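Local coordinates for protein citryl-spermidine/3,4-dihydroxybenzoyl-citryl-spermidine:spermidine ligase (Bacillus anthracis, PDB 3TO3) that catalyses the ATP-dependent condensation of spermidine with citryl-spermidine or its dihydroxybenzoyl derivative in the biosynthesis of the siderophore petrobactin, at residues Y181-L191 and C279-L287; Y377-F387 and M443-R454. All coordinates share one frame; numbering follows the deposited sequence.

How the interactions relate
Both interactions involve the same mixed beta-sheet, but different strands of it. Interaction 1 is the more buried: a loop packs against a hairpin by apolar side chains, one tyrosine face and bridging waters, while the tip of the hairpin holds ATP. Interaction 2 is only partly buried and runs from a core end at Phe-387 and Met-443 to a charged end at Glu-382 and Arg-454; it is a true strand pair, held by backbone hydrogen bonds. The two meet where Gln-282 NE2 packs 3.8 Å from Pro-386 CB, and helix 150-156 touches both. ATP contacts interaction 1 directly, whereas the side chain of Phe-387 lies about 8 Å from ATP at the nearest atoms.

Interaction 1 (Y181-L191 and C279-L287); sequences YGYEFMRPIKL and CAQQSMRTL. With ATP (adenosine-5'-triphosphate), chain E.
Segment 181-191, the end of helix 175-181 and the loop after it, draws nearest where Tyr-183 CA lies 5.2 Å from Ala-280 CA, against a beta-hairpin whose strands 278-280 and 286-289 are joined through a type I turn from Gln-281 to Met-284. Tyr-183 carries much of the contact. With its CG placed between the backbone N and carbonyl carbon (chi1 78°), the ring lies against the turn, and Gln-282 CA sits over one face, 3.8 Å from the ring centroid, in a CH-pi contact. Met-284 CG meets the same ring at its edge, and the hydroxyl is tied to Leu-157 O. The selenomethionine chain of Met-284 then bends at its last torsion (59°), which brings CE to 3.2 Å from Tyr-181 O. Two waters join the backbones: one donates to Tyr-181 O and, at 2.7 Å, to Met-284 O; the other links Arg-187 O to Ala-280 N. Leu-287 forks between two partners: CD2 meets Ile-189 CD1, the chains crossing at about a right angle, and CD1 touches Leu-191 CD2 at 3.4 Å, the chains running past each other in opposite directions. The packed hairpin presents its tip to the nucleotide, where Lys-299 and Arg-311 also bind. Arg-285 turns its guanidinium edge to the phosphates, and a single oxygen, ATP O1B, receives both Ser-283 OG at 2.8 Å and Arg-285 NE at 2.9 Å.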
loop_
_atom_site.group_PDB
_atom_site.type_symbol
_atom_site.label_atom_id
_atom_site.label_comp_id
_atom_site.label_asym_id
_atom_site.label_seq_id
_atom_site.Cartn_x
_atom_site.Cartn_y
_atom_site.Cartn_z
ATOM N N TYR B 181 6.847 14.609 -7.657
ATOM C CA TYR B 181 6.772 13.949 -8.948
ATOM C C TYR B 181 5.556 14.161 -9.832
ATOM O O TYR B 181 5.574 13.743 -10.994
ATOM C CB TYR B 181 7.016 12.458 -8.738
ATOM C CG TYR B 181 8.270 12.267 -7.974
ATOM C CD1 TYR B 181 9.502 12.639 -8.528
ATOM C CD2 TYR B 181 8.249 11.748 -6.694
ATOM C CE1 TYR B 181 10.692 12.493 -7.807
ATOM C CE2 TYR B 181 9.432 11.583 -5.964
ATOM C CZ TYR B 181 10.646 11.953 -6.523
ATOM O OH TYR B 181 11.798 11.803 -5.792
ATOM N N GLY B 182 4.525 14.839 -9.322
ATOM C CA GLY B 182 3.309 15.011 -10.100
ATOM C C GLY B 182 3.638 15.931 -11.264
ATOM O O GLY B 182 4.338 16.945 -11.105
ATOM N N TYR B 183 3.165 15.565 -12.445
ATOM C CA TYR B 183 3.547 16.270 -13.643
ATOM C C TYR B 183 3.055 17.727 -13.638
ATOM O O TYR B 183 3.608 18.571 -14.342
ATOM C CB TYR B 183 3.075 15.511 -14.890
ATOM C CG TYR B 183 1.595 15.646 -15.250
ATOM C CD1 TYR B 183 1.104 16.806 -15.862
ATOM C CD2 TYR B 183 0.698 14.597 -15.023
ATOM C CE1 TYR B 183 -0.256 16.928 -16.220
ATOM C CE2 TYR B 183 -0.660 14.703 -15.380
ATOM C CZ TYR B 183 -1.130 15.873 -15.972
ATOM O OH TYR B 183 -2.464 15.985 -16.312
ATOM N N GLU B 184 2.030 18.027 -12.844
ATOM C CA GLU B 184 1.513 19.402 -12.761
ATOM C C GLU B 184 2.561 20.375 -12.214
ATOM O O GLU B 184 2.516 21.582 -12.504
ATOM C CB GLU B 184 0.261 19.502 -11.861
ATOM C CG GLU B 184 -0.902 18.596 -12.248
ATOM C CD GLU B 184 -0.977 17.325 -11.394
ATOM O OE1 GLU B 184 0.090 16.754 -11.063
ATOM O OE2 GLU B 184 -2.105 16.912 -11.041
ATOM N N PHE B 185 3.468 19.859 -11.388
ATOM C CA PHE B 185 4.382 20.726 -10.659
ATOM C C PHE B 185 5.721 20.976 -11.340
ATOM O O PHE B 185 6.489 21.839 -10.905
ATOM C CB PHE B 185 4.500 20.272 -9.206
ATOM C CG PHE B 185 3.172 19.991 -8.593
ATOM C CD1 PHE B 185 2.734 18.682 -8.421
ATOM C CD2 PHE B 185 2.312 21.033 -8.268
ATOM C CE1 PHE B 185 1.482 18.413 -7.883
ATOM C CE2 PHE B 185 1.070 20.774 -7.726
ATOM C CZ PHE B 185 0.663 19.438 -7.524
HETATM N N MSE B 186 5.965 20.243 -12.421
HETATM C CA MSE B 186 7.089 20.504 -13.336
HETATM C C MSE B 186 8.405 20.588 -12.610
HETATM O O MSE B 186 9.203 21.481 -12.874
HETATM C CB MSE B 186 6.884 21.811 -14.085
HETATM C CG MSE B 186 5.787 21.764 -15.114
HETATM SE SE MSE B 186 5.787 23.410 -16.155
HETATM C CE MSE B 186 5.020 24.601 -14.823
ATOM N N ARG B 187 8.609 19.688 -11.668
ATOM C CA ARG B 187 9.819 19.693 -10.869
ATOM C C ARG B 187 10.901 18.941 -11.626
ATOM O O ARG B 187 10.651 17.870 -12.155
ATOM C CB ARG B 187 9.557 19.032 -9.523
ATOM C CG ARG B 187 8.808 19.917 -8.547
ATOM C CD ARG B 187 9.760 20.855 -7.842
ATOM N NE ARG B 187 9.066 21.717 -6.895
ATOM C CZ ARG B 187 8.521 22.892 -7.210
ATOM N NH1 ARG B 187 8.588 23.343 -8.460
ATOM N NH2 ARG B 187 7.907 23.614 -6.275
ATOM N N PRO B 188 12.099 19.524 -11.714
ATOM C CA PRO B 188 13.207 18.839 -12.380
ATOM C C PRO B 188 13.682 17.681 -11.532
ATOM O O PRO B 188 13.754 17.831 -10.321
ATOM C CB PRO B 188 14.289 19.906 -12.443
ATOM C CG PRO B 188 13.553 21.218 -12.252
ATOM C CD PRO B 188 12.440 20.897 -11.321
ATOM N N ILE B 189 14.005 16.545 -12.144
ATOM C CA ILE B 189 14.514 15.413 -11.373
ATOM C C ILE B 189 15.633 14.698 -12.119
ATOM O O ILE B 189 15.772 14.833 -13.339
ATOM C CB ILE B 189 13.396 14.418 -11.002
ATOM C CG1 ILE B 189 13.168 13.409 -12.123
ATOM C CG2 ILE B 189 12.096 15.159 -10.718
ATOM C CD1 ILE B 189 11.726 12.915 -12.218
ATOM N N LYS B 190 16.431 13.952 -11.369
ATOM C CA LYS B 190 17.580 13.239 -11.904
ATOM C C LYS B 190 17.202 11.800 -11.976
ATOM O O LYS B 190 16.579 11.292 -11.060
ATOM C CB LYS B 190 18.756 13.299 -10.941
ATOM C CG LYS B 190 19.207 14.656 -10.589
ATOM C CD LYS B 190 19.783 15.321 -11.776
ATOM C CE LYS B 190 20.882 16.261 -11.345
ATOM N NZ LYS B 190 21.325 17.014 -12.535
ATOM N N LEU B 191 17.614 11.122 -13.035
ATOM C CA LEU B 191 17.463 9.687 -13.085
ATOM C C LEU B 191 18.557 9.108 -12.224
ATOM O O LEU B 191 19.627 9.707 -12.089
ATOM C CB LEU B 191 17.570 9.185 -14.514
ATOM C CG LEU B 191 16.489 9.777 -15.411
ATOM C CD1 LEU B 191 16.641 9.247 -16.803
ATOM C CD2 LEU B 191 15.195 9.365 -14.859
ATOM N N CYS B 279 11.952 15.959 -16.615
ATOM C CA CYS B 279 10.695 16.467 -16.137
ATOM C C CYS B 279 9.592 15.538 -16.650
ATOM O O CYS B 279 9.627 15.126 -17.806
ATOM C CB CYS B 279 10.542 17.864 -16.701
ATOM S SG CYS B 279 9.089 18.663 -16.183
ATOM N N ALA B 280 8.636 15.178 -15.802
ATOM C CA ALA B 280 7.582 14.238 -16.203
ATOM C C ALA B 280 6.638 14.839 -17.211
ATOM O O ALA B 280 6.395 16.032 -17.168
ATOM C CB ALA B 280 6.762 13.752 -14.983
ATOM N N GLN B 281 6.104 13.993 -18.094
ATOM C CA GLN B 281 4.950 14.317 -18.947
ATOM C C GLN B 281 3.618 13.895 -18.291
ATOM O O GLN B 281 3.595 13.502 -17.130
ATOM C CB GLN B 281 5.096 13.622 -20.291
ATOM C CG GLN B 281 6.411 13.941 -20.968
ATOM C CD GLN B 281 6.485 13.418 -22.401
ATOM O OE1 GLN B 281 6.426 12.207 -22.634
ATOM N NE2 GLN B 281 6.620 14.336 -23.368
ATOM N N GLN B 282 2.517 13.965 -19.033
ATOM C CA GLN B 282 1.212 13.563 -18.514
ATOM C C GLN B 282 1.219 12.158 -17.963
ATOM O O GLN B 282 0.424 11.840 -17.090
ATOM C CB GLN B 282 0.156 13.616 -19.614
ATOM C CG GLN B 282 -0.399 15.005 -19.906
ATOM C CD GLN B 282 -1.431 14.985 -21.026
ATOM O OE1 GLN B 282 -2.621 15.164 -20.774
ATOM N NE2 GLN B 282 -0.978 14.747 -22.272
ATOM N N SER B 283 2.103 11.314 -18.487
ATOM C CA SER B 283 2.169 9.897 -18.115
ATOM C C SER B 283 2.877 9.684 -16.785
ATOM O O SER B 283 2.635 8.698 -16.079
ATOM C CB SER B 283 2.797 9.063 -19.260
ATOM O OG SER B 283 4.023 8.421 -18.923
HETATM N N MSE B 284 3.786 10.597 -16.479
HETATM C CA MSE B 284 4.576 10.615 -15.240
HETATM C C MSE B 284 5.695 9.577 -15.095
HETATM O O MSE B 284 6.667 9.843 -14.400
HETATM C CB MSE B 284 3.679 10.483 -14.041
HETATM C CG MSE B 284 2.980 11.783 -13.736
HETATM SE SE MSE B 284 2.077 11.625 -12.076
HETATM C CE MSE B 284 3.628 11.209 -10.964
ATOM N N ARG B 285 5.640 8.472 -15.829
ATOM C CA ARG B 285 6.776 7.555 -15.863
ATOM C C ARG B 285 7.572 7.822 -17.139
ATOM O O ARG B 285 8.595 7.212 -17.392
ATOM C CB ARG B 285 6.336 6.092 -15.731
ATOM C CG ARG B 285 5.286 5.715 -16.723
ATOM C CD ARG B 285 5.099 4.226 -16.802
ATOM N NE ARG B 285 4.043 3.896 -17.747
ATOM C CZ ARG B 285 3.720 2.664 -18.114
ATOM N NH1 ARG B 285 4.387 1.636 -17.615
ATOM N NH2 ARG B 285 2.728 2.460 -18.980
ATOM N N THR B 286 7.077 8.745 -17.942
ATOM C CA THR B 286 7.776 9.152 -19.150
ATOM C C THR B 286 8.380 10.519 -18.942
ATOM O O THR B 286 7.678 11.458 -18.685
ATOM C CB THR B 286 6.826 9.254 -20.335
ATOM O OG1 THR B 286 6.158 7.996 -20.510
ATOM C CG2 THR B 286 7.617 9.623 -21.608
ATOM N N LEU B 287 9.691 10.618 -19.074
ATOM C CA LEU B 287 10.396 11.820 -18.702
ATOM C C LEU B 287 11.106 12.426 -19.909
ATOM O O LEU B 287 11.759 11.706 -20.694
ATOM C CB LEU B 287 11.404 11.497 -17.597
ATOM C CG LEU B 287 10.839 10.679 -16.425
ATOM C CD1 LEU B 287 11.959 10.090 -15.579
ATOM C CD2 LEU B 287 9.956 11.536 -15.571
HETATM P PB ATP E . 2.045 5.798 -20.797
HETATM O O1B ATP E . 3.053 5.874 -19.678
HETATM O O2B ATP E . 1.851 4.362 -21.205
HETATM O O3B ATP E . 2.538 6.672 -22.008
HETATM P PA ATP E . -0.144 5.800 -19.185
HETATM O O1A ATP E . 0.798 5.083 -18.239
HETATM O O2A ATP E . -1.224 4.882 -19.746
HETATM O O3A ATP E . 0.669 6.402 -20.366
HETATM O "O5'" ATP E . -0.812 6.967 -18.374
HETATM C "C5'" ATP E . -1.204 8.131 -19.000
HETATM C "C4'" ATP E . -2.130 8.955 -18.299
HETATM O "O4'" ATP E . -2.796 9.862 -19.242
HETATM C "C3'" ATP E . -3.202 8.136 -17.691
HETATM O "O3'" ATP E . -3.220 8.319 -16.328
HETATM C "C2'" ATP E . -4.449 8.621 -18.310
HETATM O "O2'" ATP E . -5.476 8.615 -17.411
HETATM C "C1'" ATP E . -4.080 10.007 -18.716
HETATM N N9 ATP E . -4.980 10.647 -19.638
HETATM C C8 ATP E . -5.502 11.872 -19.452
HETATM N N7 ATP E . -6.287 12.148 -20.502
HETATM C C5 ATP E . -6.264 11.108 -21.365
HETATM C C6 ATP E . -6.884 10.869 -22.600
HETATM N N6 ATP E . -7.751 11.868 -23.161
HETATM N N1 ATP E . -6.654 9.698 -23.237
HETATM C C2 ATP E . -5.839 8.771 -22.692
HETATM N N3 ATP E . -5.228 8.971 -21.502
HETATM C C4 ATP E . -5.420 10.128 -20.815
HETATM O O HOH W 1 7.309 11.382 -12.331
HETATM O O HOH W 2 8.626 16.165 -12.905
#

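Interaction 2 (Y377-F387 and M443-R454); sequences YLGEQEDAVPF and MILVHKEGLPVR
Glu-382 OE1 is gripped twice: Arg-454 NH1 reaches it in a weak salt bridge of 3.4 Å, and Gly-379 N donates to it at 2.9 Å from above the carboxylate plane. The guanidinium plane is turned 52° from the carboxylate; NH1 also bonds weakly to Tyr-377 O, and Arg-343 O holds NE. From this charged end strand 383-386 runs antiparallel to strand 443-448, adding an edge to the beta-hairpin 443-448/451-457. Asp-383 with His-447 and Val-385 with Leu-445 are hydrogen-bonded pairs, the shortest bond being His-447 N to Asp-383 O at 2.8 Å; Phe-387 N to Met-443 O adds a fifth. With CG between the backbone N and the carbonyl carbon (chi1 68°), the imidazole of His-447 has Asp-383 O 3.6 Å above its plane, toward the rim, and also meets the ring of Trp-404. ND1 accepts from Gly-450 N, well out of the ring plane, and a water that donates to Ala-384 O lies 2.9 Å from His-447 NE2, at the ring edge. At the other end Met-443, bent at its last torsion, lays CE over one face of the Phe-387 ring, 4.0 Å from the centroid, in a CH-pi contact; SE stands farther above, a Met-aromatic contact. The Phe-387 side chain lies about 5 Å from that of ATP-binding Tyr-391. A type I' turn, Lys-448 to Leu-451, closes the hairpin, and Val-453 and Arg-454 form a classic bulge opposite Val-446. Strand 451-457 runs parallel to strand 345-355; helix 150-156 packs on Ala-384 and Ile-444, helix 502-528 on Phe-387 and Met-443.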
loop_
_atom_site.group_PDB
_atom_site.type_symbol
_atom_site.label_atom_id
_atom_site.label_comp_id
_atom_site.label_asym_id
_atom_site.label_seq_id
_atom_site.Cartn_x
_atom_site.Cartn_y
_atom_site.Cartn_z
ATOM N N TYR B 377 11.633 16.034 -34.941
ATOM C CA TYR B 377 10.767 16.201 -36.119
ATOM C C TYR B 377 10.170 17.573 -36.459
ATOM O O TYR B 377 9.710 17.776 -37.582
ATOM C CB TYR B 377 9.597 15.225 -36.021
ATOM C CG TYR B 377 9.988 13.777 -36.126
ATOM C CD1 TYR B 377 10.247 13.196 -37.365
ATOM C CD2 TYR B 377 10.081 12.977 -34.985
ATOM C CE1 TYR B 377 10.596 11.857 -37.466
ATOM C CE2 TYR B 377 10.424 11.631 -35.071
ATOM C CZ TYR B 377 10.679 11.068 -36.315
ATOM O OH TYR B 377 11.022 9.725 -36.408
ATOM N N LEU B 378 10.163 18.514 -35.525
ATOM C CA LEU B 378 9.358 19.716 -35.735
ATOM C C LEU B 378 10.059 20.690 -36.645
ATOM O O LEU B 378 11.199 21.029 -36.409
ATOM C CB LEU B 378 9.037 20.408 -34.414
ATOM C CG LEU B 378 8.053 19.694 -33.481
ATOM C CD1 LEU B 378 7.820 20.551 -32.235
ATOM C CD2 LEU B 378 6.714 19.341 -34.162
ATOM N N GLY B 379 9.364 21.154 -37.677
ATOM C CA GLY B 379 9.912 22.156 -38.573
ATOM C C GLY B 379 10.076 23.503 -37.890
ATOM O O GLY B 379 9.694 23.671 -36.733
ATOM N N GLU B 380 10.615 24.481 -38.614
ATOM C CA GLU B 380 11.004 25.735 -37.977
ATOM C C GLU B 380 9.830 26.582 -37.482
ATOM O O GLU B 380 9.929 27.228 -36.439
ATOM C CB GLU B 380 11.942 26.555 -38.865
ATOM C CG GLU B 380 12.602 27.703 -38.121
ATOM C CD GLU B 380 13.810 28.268 -38.855
ATOM O OE1 GLU B 380 14.945 28.078 -38.360
ATOM O OE2 GLU B 380 13.629 28.908 -39.917
ATOM N N GLN B 381 8.724 26.598 -38.215
ATOM C CA GLN B 381 7.562 27.324 -37.715
ATOM C C GLN B 381 6.529 26.458 -36.991
ATOM O O GLN B 381 5.532 26.971 -36.493
ATOM C CB GLN B 381 6.898 28.108 -38.842
ATOM C CG GLN B 381 7.790 29.174 -39.448
ATOM C CD GLN B 381 7.325 29.565 -40.828
ATOM O OE1 GLN B 381 7.511 28.816 -41.788
ATOM N NE2 GLN B 381 6.693 30.729 -40.936
ATOM N N GLU B 382 6.765 25.151 -36.926
ATOM C CA GLU B 382 5.785 24.225 -36.358
ATOM C C GLU B 382 5.849 24.173 -34.829
ATOM O O GLU B 382 6.910 24.288 -34.256
ATOM C CB GLU B 382 5.977 22.824 -36.960
ATOM C CG GLU B 382 5.829 22.788 -38.477
ATOM C CD GLU B 382 6.003 21.399 -39.109
ATOM O OE1 GLU B 382 6.643 20.481 -38.524
ATOM O OE2 GLU B 382 5.485 21.239 -40.237
ATOM N N ASP B 383 4.708 24.028 -34.167
ATOM C CA ASP B 383 4.697 23.608 -32.756
ATOM C C ASP B 383 3.785 22.385 -32.599
ATOM O O ASP B 383 3.271 21.853 -33.593
ATOM C CB ASP B 383 4.275 24.741 -31.805
ATOM C CG ASP B 383 4.988 24.670 -30.432
ATOM O OD1 ASP B 383 5.374 23.552 -29.969
ATOM O OD2 ASP B 383 5.166 25.751 -29.822
ATOM N N ALA B 384 3.585 21.929 -31.367
ATOM C CA ALA B 384 2.881 20.676 -31.155
ATOM C C ALA B 384 2.046 20.754 -29.908
ATOM O O ALA B 384 2.424 21.407 -28.944
ATOM C CB ALA B 384 3.881 19.503 -31.037
ATOM N N VAL B 385 0.917 20.062 -29.921
ATOM C CA VAL B 385 0.063 20.010 -28.754
ATOM C C VAL B 385 -0.371 18.556 -28.559
ATOM O O VAL B 385 -0.675 17.868 -29.520
ATOM C CB VAL B 385 -1.183 20.980 -28.935
ATOM C CG1 VAL B 385 -1.900 20.700 -30.224
ATOM C CG2 VAL B 385 -2.154 20.832 -27.807
ATOM N N PRO B 386 -0.422 18.091 -27.307
ATOM C CA PRO B 386 -0.984 16.760 -27.047
ATOM C C PRO B 386 -2.419 16.679 -27.520
ATOM O O PRO B 386 -3.184 17.625 -27.339
ATOM C CB PRO B 386 -0.935 16.629 -25.525
ATOM C CG PRO B 386 -0.496 17.961 -24.995
ATOM C CD PRO B 386 0.166 18.703 -26.105
ATOM N N PHE B 387 -2.800 15.553 -28.100
ATOM C CA PHE B 387 -4.072 15.503 -28.792
ATOM C C PHE B 387 -5.270 15.720 -27.862
ATOM O O PHE B 387 -6.202 16.417 -28.229
ATOM C CB PHE B 387 -4.191 14.243 -29.632
ATOM C CG PHE B 387 -5.294 14.286 -30.646
ATOM C CD1 PHE B 387 -5.055 14.752 -31.917
ATOM C CD2 PHE B 387 -6.573 13.869 -30.320
ATOM C CE1 PHE B 387 -6.067 14.771 -32.864
ATOM C CE2 PHE B 387 -7.576 13.901 -31.251
ATOM C CZ PHE B 387 -7.321 14.345 -32.534
HETATM N N MSE B 443 -1.267 10.572 -29.164
HETATM C CA MSE B 443 -1.297 11.340 -30.385
HETATM C C MSE B 443 -0.876 12.763 -30.094
HETATM O O MSE B 443 -1.256 13.352 -29.084
HETATM C CB MSE B 443 -2.702 11.324 -30.987
HETATM C CG MSE B 443 -3.142 9.972 -31.515
HETATM SE SE MSE B 443 -5.042 9.905 -32.108
HETATM C CE MSE B 443 -4.981 11.108 -33.634
ATOM N N ILE B 444 -0.093 13.310 -31.002
ATOM C CA ILE B 444 0.389 14.670 -30.894
ATOM C C ILE B 444 0.060 15.426 -32.160
ATOM O O ILE B 444 0.479 15.024 -33.240
ATOM C CB ILE B 444 1.905 14.674 -30.647
ATOM C CG1 ILE B 444 2.193 13.905 -29.354
ATOM C CG2 ILE B 444 2.419 16.106 -30.575
ATOM C CD1 ILE B 444 3.636 13.850 -28.972
ATOM N N LEU B 445 -0.704 16.514 -32.055
ATOM C CA LEU B 445 -0.953 17.332 -33.249
ATOM C C LEU B 445 0.197 18.275 -33.490
ATOM O O LEU B 445 0.581 19.020 -32.594
ATOM C CB LEU B 445 -2.248 18.135 -33.152
ATOM C CG LEU B 445 -2.551 19.037 -34.355
ATOM C CD1 LEU B 445 -2.933 18.203 -35.572
ATOM C CD2 LEU B 445 -3.690 19.999 -34.003
ATOM N N VAL B 446 0.772 18.216 -34.687
ATOM C CA VAL B 446 1.734 19.220 -35.105
ATOM C C VAL B 446 0.995 20.295 -35.901
ATOM O O VAL B 446 0.195 19.989 -36.788
ATOM C CB VAL B 446 2.826 18.616 -35.965
ATOM C CG1 VAL B 446 3.828 19.699 -36.395
ATOM C CG2 VAL B 446 3.518 17.525 -35.194
ATOM N N HIS B 447 1.231 21.554 -35.560
ATOM C CA HIS B 447 0.432 22.628 -36.128
ATOM C C HIS B 447 1.302 23.837 -36.428
ATOM O O HIS B 447 2.435 23.951 -35.937
ATOM C CB HIS B 447 -0.684 23.020 -35.153
ATOM C CG HIS B 447 -0.180 23.677 -33.903
ATOM N ND1 HIS B 447 0.160 25.014 -33.854
ATOM C CD2 HIS B 447 0.060 23.182 -32.664
ATOM C CE1 HIS B 447 0.589 25.312 -32.638
ATOM N NE2 HIS B 447 0.546 24.218 -31.900
ATOM N N LYS B 448 0.791 24.747 -37.247
ATOM C CA LYS B 448 1.517 25.993 -37.489
ATOM C C LYS B 448 0.598 27.126 -37.054
ATOM O O LYS B 448 -0.414 27.432 -37.717
ATOM C CB LYS B 448 1.865 26.086 -38.977
ATOM C CG LYS B 448 2.858 27.144 -39.340
ATOM C CD LYS B 448 3.394 26.881 -40.738
ATOM C CE LYS B 448 3.768 25.400 -40.919
ATOM N NZ LYS B 448 5.109 25.219 -41.582
ATOM N N GLU B 449 0.942 27.757 -35.936
ATOM C CA GLU B 449 0.044 28.754 -35.375
ATOM C C GLU B 449 -1.420 28.255 -35.374
ATOM O O GLU B 449 -2.337 28.998 -35.758
ATOM C CB GLU B 449 0.170 30.088 -36.122
ATOM C CG GLU B 449 1.531 30.766 -35.988
ATOM C CD GLU B 449 1.559 32.128 -36.699
ATOM O OE1 GLU B 449 1.154 32.206 -37.889
ATOM O OE2 GLU B 449 1.967 33.130 -36.066
ATOM N N GLY B 450 -1.621 27.001 -34.959
ATOM C CA GLY B 450 -2.949 26.435 -34.806
ATOM C C GLY B 450 -3.572 25.812 -36.045
ATOM O O GLY B 450 -4.630 25.198 -35.968
ATOM N N LEU B 451 -2.929 25.994 -37.193
ATOM C CA LEU B 451 -3.329 25.325 -38.424
ATOM C C LEU B 451 -2.801 23.893 -38.393
ATOM O O LEU B 451 -1.595 23.694 -38.264
ATOM C CB LEU B 451 -2.705 26.022 -39.626
ATOM C CG LEU B 451 -3.099 25.392 -40.959
ATOM C CD1 LEU B 451 -4.548 25.750 -41.223
ATOM C CD2 LEU B 451 -2.200 25.837 -42.123
ATOM N N PRO B 452 -3.699 22.896 -38.490
ATOM C CA PRO B 452 -3.223 21.514 -38.366
ATOM C C PRO B 452 -2.362 21.108 -39.557
ATOM O O PRO B 452 -2.782 21.271 -40.703
ATOM C CB PRO B 452 -4.523 20.698 -38.299
ATOM C CG PRO B 452 -5.578 21.714 -37.778
ATOM C CD PRO B 452 -5.171 22.986 -38.478
ATOM N N VAL B 453 -1.189 20.548 -39.268
ATOM C CA VAL B 453 -0.212 20.157 -40.275
ATOM C C VAL B 453 -0.128 18.638 -40.461
ATOM O O VAL B 453 -0.291 18.127 -41.574
ATOM C CB VAL B 453 1.181 20.777 -40.007
ATOM C CG1 VAL B 453 2.180 20.338 -41.071
ATOM C CG2 VAL B 453 1.076 22.303 -39.995
ATOM N N ARG B 454 0.218 17.934 -39.382
ATOM C CA ARG B 454 0.475 16.508 -39.426
ATOM C C ARG B 454 0.334 15.908 -38.015
ATOM O O ARG B 454 0.231 16.647 -37.024
ATOM C CB ARG B 454 1.866 16.248 -40.041
ATOM C CG ARG B 454 3.020 16.792 -39.198
ATOM C CD ARG B 454 4.169 17.249 -40.052
ATOM N NE ARG B 454 5.080 16.165 -40.404
ATOM C CZ ARG B 454 6.396 16.202 -40.221
ATOM N NH1 ARG B 454 6.972 17.264 -39.667
ATOM N NH2 ARG B 454 7.130 15.169 -40.584
HETATM O O HOH W 3 3.651 27.122 -34.505
HETATM O O HOH W 4 8.278 24.834 -40.899
HETATM O O HOH W 5 2.069 24.372 -29.393
#